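Side-chain contacts in MIF (Toxoplasma gondii, PDB 4DH4), which belongs to the macrophage migration inhibitory factor family, small alpha/beta proteins that assemble as trimers with strands shared between subunits: residues A[10-13]-A[14-17]; A[47-51]-A[52-56]. One frame throughout, in Å; residues are numbered along the deposited sequence. Where two conformers were deposited one is given.

Contact 1. Residues A[10-13]-A[14-17]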
loop_
_atom_site.group_PDB
_atom_site.type_symbol
_atom_site.label_atom_id
_atom_site.label_comp_id
_atom_site.label_asym_id
_atom_site.label_seq_id
_atom_site.Cartn_x
_atom_site.Cartn_y
_atom_site.Cartn_z
ATOM N N ALA A 10 11.178 -11.950 -8.580
ATOM C CA ALA A 10 10.965 -11.548 -9.963
ATOM C C ALA A 10 10.096 -12.580 -10.679
ATOM O O ALA A 10 10.585 -13.374 -11.492
ATOM C CB ALA A 10 12.307 -11.359 -10.680
ATOM N N ALA A 11 8.804 -12.576 -10.360
ATOM C CA ALA A 11 7.866 -13.544 -10.917
ATOM C C ALA A 11 7.579 -13.254 -12.378
ATOM O O ALA A 11 7.355 -12.104 -12.768
ATOM C CB ALA A 11 6.572 -13.556 -10.116
ATOM N N THR A 12 7.610 -14.311 -13.186
ATOM C CA THR A 12 7.218 -14.229 -14.582
ATOM C C THR A 12 5.715 -14.008 -14.624
ATOM O O THR A 12 5.003 -14.508 -13.751
ATOM C CB THR A 12 7.576 -15.525 -15.361
ATOM O OG1 THR A 12 6.949 -16.663 -14.748
ATOM C CG2 THR A 12 9.080 -15.733 -15.383
ATOM N N PRO A 13 5.224 -13.241 -15.615
ATOM C CA PRO A 13 3.789 -13.005 -15.712
ATOM C C PRO A 13 2.943 -14.285 -15.635
ATOM O O PRO A 13 1.787 -14.222 -15.222
ATOM C CB PRO A 13 3.647 -12.327 -17.077
ATOM C CG PRO A 13 4.931 -11.604 -17.252
ATOM C CD PRO A 13 5.962 -12.534 -16.681
ATOM N N ALA A 14 3.523 -15.428 -16.001
ATOM C CA ALA A 14 2.816 -16.710 -15.955
ATOM C C ALA A 14 2.752 -17.320 -14.553
ATOM O O ALA A 14 1.758 -17.970 -14.202
ATOM C CB ALA A 14 3.417 -17.695 -16.945
ATOM N N GLN A 15 3.812 -17.134 -13.764
ATOM C CA GLN A 15 3.757 -17.403 -12.331
ATOM C C GLN A 15 2.687 -16.506 -11.716
ATOM O O GLN A 15 1.899 -16.953 -10.880
ATOM C CB GLN A 15 5.087 -17.071 -11.663
ATOM C CG GLN A 15 6.088 -18.187 -11.607
ATOM C CD GLN A 15 7.459 -17.676 -11.217
ATOM O OE1 GLN A 15 8.150 -17.044 -12.019
ATOM N NE2 GLN A 15 7.854 -17.936 -9.980
ATOM N N GLN A 16 2.683 -15.239 -12.139
ATOM C CA GLN A 16 1.801 -14.220 -11.570
ATOM C C GLN A 16 0.347 -14.525 -11.889
ATOM O O GLN A 16 -0.511 -14.416 -11.018
ATOM C CB GLN A 16 2.169 -12.825 -12.081
ATOM C CG GLN A 16 3.534 -12.314 -11.620
ATOM C CD GLN A 16 3.784 -10.872 -12.024
ATOM O OE1 GLN A 16 4.868 -10.526 -12.506
ATOM N NE2 GLN A 16 2.778 -10.024 -11.845
ATOM N N ASP A 17 0.076 -14.905 -13.140
ATOM C CA ASP A 17 -1.277 -15.268 -13.571
ATOM C C ASP A 17 -1.853 -16.406 -12.733
ATOM O O ASP A 17 -2.976 -16.303 -12.236
ATOM C CB ASP A 17 -1.305 -15.637 -15.064
ATOM C CG ASP A 17 -1.682 -14.465 -15.955
ATOM O OD1 ASP A 17 -2.680 -13.772 -15.650
ATOM O OD2 ASP A 17 -0.991 -14.237 -16.974
#
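Thr12 and Gln15 meet at the start of a helix, their side chains crossing at an angle, and build a capping box, with Thr12 at the N-cap. The Gln15 side chain folds back toward the loop, CG beside its own backbone N (chi1 -89°) and the rest extended, which delivers the amide oxygen to the Thr12 backbone. Thr12 N gives Gln15 OE1 a nearly straight bond of 3.0 Å, coming from above the carbonyl plane, not in it. The other half of the box is looser: Gln15 N reaches Thr12 OG1 at 3.3 Å, a weak bond. With chi1 at 58°, Thr12 OG1 sits between its own N and carbonyl carbon, turned to meet this N-H, and it lies 3.0 Å from Gln15 OE1 as well.

Backbone bonds carry the turn onward. Gln16 N donates to Thr12 O at 2.9 Å, and Asp17 N to Pro13 O at 2.8 Å, so the i to i+4 pattern starts at the cap itself.

The apolar part is small. Ala11 CB packs on Gln16 CG at 3.6 Å and, less closely, on Gln15 CB at 4.1 Å, bringing the end of the loop against the side of the helix that faces strand 39-44.

Gln15 NE2 is bonded to His87 O, which ties the cap to the end of helix 70-88. Pro13 and Gln16 pack on Gln47 of the second subunit. Where the loop from strand 2-7 enters helix 13-31, Ala11 and Gln16 rest on Tyr42 of strand 39-44.

Contact 2. Residues A[47-51]-A[52-56]; sequences QMRFG and GSSDP
The Arg49 guanidinium lies alongside the returning chain, with Ser53 N over one face, 4.1 Å above the plane and offset toward the rim. Ser54 OG and Gly52 O approach it obliquely. Arg49 NH2 makes a weak bond to Ser54 OG at 3.0 Å, its N-H well off line at 124°. A bend at chi3 (64°) swings the group toward the tight turn, beside Gly52 and Ser54, while Arg49 NE forms a salt bridge with Glu24 of the third subunit, the stronger polar partner.

Next to it along the chain, Phe50 and Ser53 are an antiparallel hydrogen-bonded pair closing a type I' turn through Gly51 and Gly52, both at positive phi. Phe50 N donates to Ser53 O at 3.0 Å, and Ser53 N to Phe50 O at 3.2 Å. Ser53 OG accepts from Asp55 N at 3.1 Å, an ST turn just after the tight turn. One water joins Ser54 OG, at 2.7 Å, to Met48 O.

Arg94 of the same chain binds Phe50 O, Asp55 O and Pro56 O, and Phe50 meets Tyr96 of strand 95-102 edge-to-face. Strand 48-50 pairs antiparallel with a strand of the third subunit, carrying the sheet across the interface before the chain goes on to strand 58-65.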
loop_
_atom_site.group_PDB
_atom_site.type_symbol
_atom_site.label_atom_id
_atom_site.label_comp_id
_atom_site.label_asym_id
_atom_site.label_seq_id
_atom_site.Cartn_x
_atom_site.Cartn_y
_atom_site.Cartn_z
ATOM N N GLN A 47 14.165 -4.591 -2.392
ATOM C CA GLN A 47 14.550 -5.484 -1.311
ATOM C C GLN A 47 13.503 -5.524 -0.207
ATOM O O GLN A 47 12.840 -4.521 0.073
ATOM C CB GLN A 47 15.886 -5.057 -0.710
ATOM C CG GLN A 47 17.031 -5.010 -1.702
ATOM C CD GLN A 47 18.384 -5.115 -1.024
ATOM O OE1 GLN A 47 18.484 -5.148 0.207
ATOM N NE2 GLN A 47 19.434 -5.182 -1.825
ATOM N N MET A 48 13.372 -6.695 0.406
ATOM C CA MET A 48 12.545 -6.868 1.593
ATOM C C MET A 48 13.300 -7.703 2.618
ATOM O O MET A 48 14.022 -8.645 2.260
ATOM C CB MET A 48 11.203 -7.518 1.235
ATOM C CG MET A 48 10.149 -6.532 0.703
ATOM S SD MET A 48 8.518 -7.272 0.386
ATOM C CE MET A 48 8.199 -8.077 1.942
ATOM N N ARG A 49 13.159 -7.332 3.886
ATOM C CA ARG A 49 13.743 -8.088 4.988
ATOM C C ARG A 49 12.660 -8.468 5.988
ATOM O O ARG A 49 11.681 -7.737 6.162
ATOM C CB ARG A 49 14.831 -7.275 5.693
ATOM C CG ARG A 49 16.062 -6.999 4.822
ATOM C CD ARG A 49 16.983 -5.975 5.460
ATOM N NE ARG A 49 17.549 -6.437 6.724
ATOM C CZ ARG A 49 18.596 -7.252 6.831
ATOM N NH1 ARG A 49 19.032 -7.607 8.029
ATOM N NH2 ARG A 49 19.211 -7.715 5.744
ATOM N N PHE A 50 12.841 -9.614 6.635
ATOM C CA PHE A 50 11.941 -10.063 7.694
ATOM C C PHE A 50 12.745 -10.813 8.740
ATOM O O PHE A 50 13.528 -11.705 8.408
ATOM C CB PHE A 50 10.801 -10.929 7.128
ATOM C CG PHE A 50 9.826 -11.438 8.172
ATOM C CD1 PHE A 50 9.328 -10.592 9.166
ATOM C CD2 PHE A 50 9.378 -12.757 8.134
ATOM C CE1 PHE A 50 8.424 -11.058 10.129
ATOM C CE2 PHE A 50 8.466 -13.242 9.091
ATOM C CZ PHE A 50 7.990 -12.380 10.093
ATOM N N GLY A 51 12.563 -10.423 10.000
ATOM C CA GLY A 51 13.282 -11.033 11.113
ATOM C C GLY A 51 14.781 -10.785 11.113
ATOM O O GLY A 51 15.527 -11.543 11.733
ATOM N N GLY A 52 15.218 -9.725 10.433
ATOM C CA GLY A 52 16.645 -9.419 10.280
ATOM C C GLY A 52 17.347 -10.224 9.193
ATOM O O GLY A 52 18.581 -10.292 9.151
ATOM N N SER A 53 16.563 -10.830 8.308
ATOM C CA SER A 53 17.095 -11.655 7.228
ATOM C C SER A 53 16.607 -11.177 5.869
ATOM O O SER A 53 15.447 -10.794 5.722
ATOM C CB SER A 53 16.715 -13.122 7.435
ATOM O OG SER A 53 17.114 -13.905 6.317
ATOM N N SER A 54 17.502 -11.210 4.881
ATOM C CA SER A 54 17.149 -10.889 3.496
ATOM C C SER A 54 16.567 -12.076 2.721
ATOM O O SER A 54 16.251 -11.943 1.539
ATOM C CB SER A 54 18.357 -10.333 2.741
ATOM O OG SER A 54 18.565 -8.966 3.050
ATOM N N ASP A 55 16.432 -13.230 3.376
ATOM C CA ASP A 55 15.795 -14.398 2.755
ATOM C C ASP A 55 14.396 -14.016 2.244
ATOM O O ASP A 55 13.756 -13.123 2.820
ATOM C CB ASP A 55 15.717 -15.570 3.741
ATOM C CG ASP A 55 17.096 -16.139 4.101
ATOM O OD1 ASP A 55 18.076 -15.870 3.378
ATOM O OD2 ASP A 55 17.195 -16.858 5.116
ATOM N N PRO A 56 13.937 -14.654 1.146
ATOM C CA PRO A 56 12.644 -14.290 0.562
ATOM C C PRO A 56 11.511 -14.276 1.584
ATOM O O PRO A 56 11.427 -15.146 2.463
ATOM C CB PRO A 56 12.421 -15.370 -0.496
ATOM C CG PRO A 56 13.808 -15.746 -0.914
ATOM C CD PRO A 56 14.596 -15.723 0.368
HETATM O O HOH W 1 13.480 -10.929 1.050
HETATM O O HOH W 2 16.850 -7.756 1.357
#

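In the fold
Contact 1 is a surface helix start, whereas contact 2 is a partly buried type I' turn after a short strand; their centres lie 21 Å apart, and their nearest atoms, about 9 Å apart, do not touch. They hold different elements: one brings the loop after strand 2-7 into helix 13-31, the other links strand 48-50 to the loop before strand 58-65. Contact 1 relies on neutral side chains accepting from backbone N-H groups at the N-cap and in the first turn; contact 2 adds a charged guanidinium and a bridging water to a single antiparallel bridge. The trimer brings the two regions together between chains, since Asp17 in 14-17 packs on Ser54 of the second subunit.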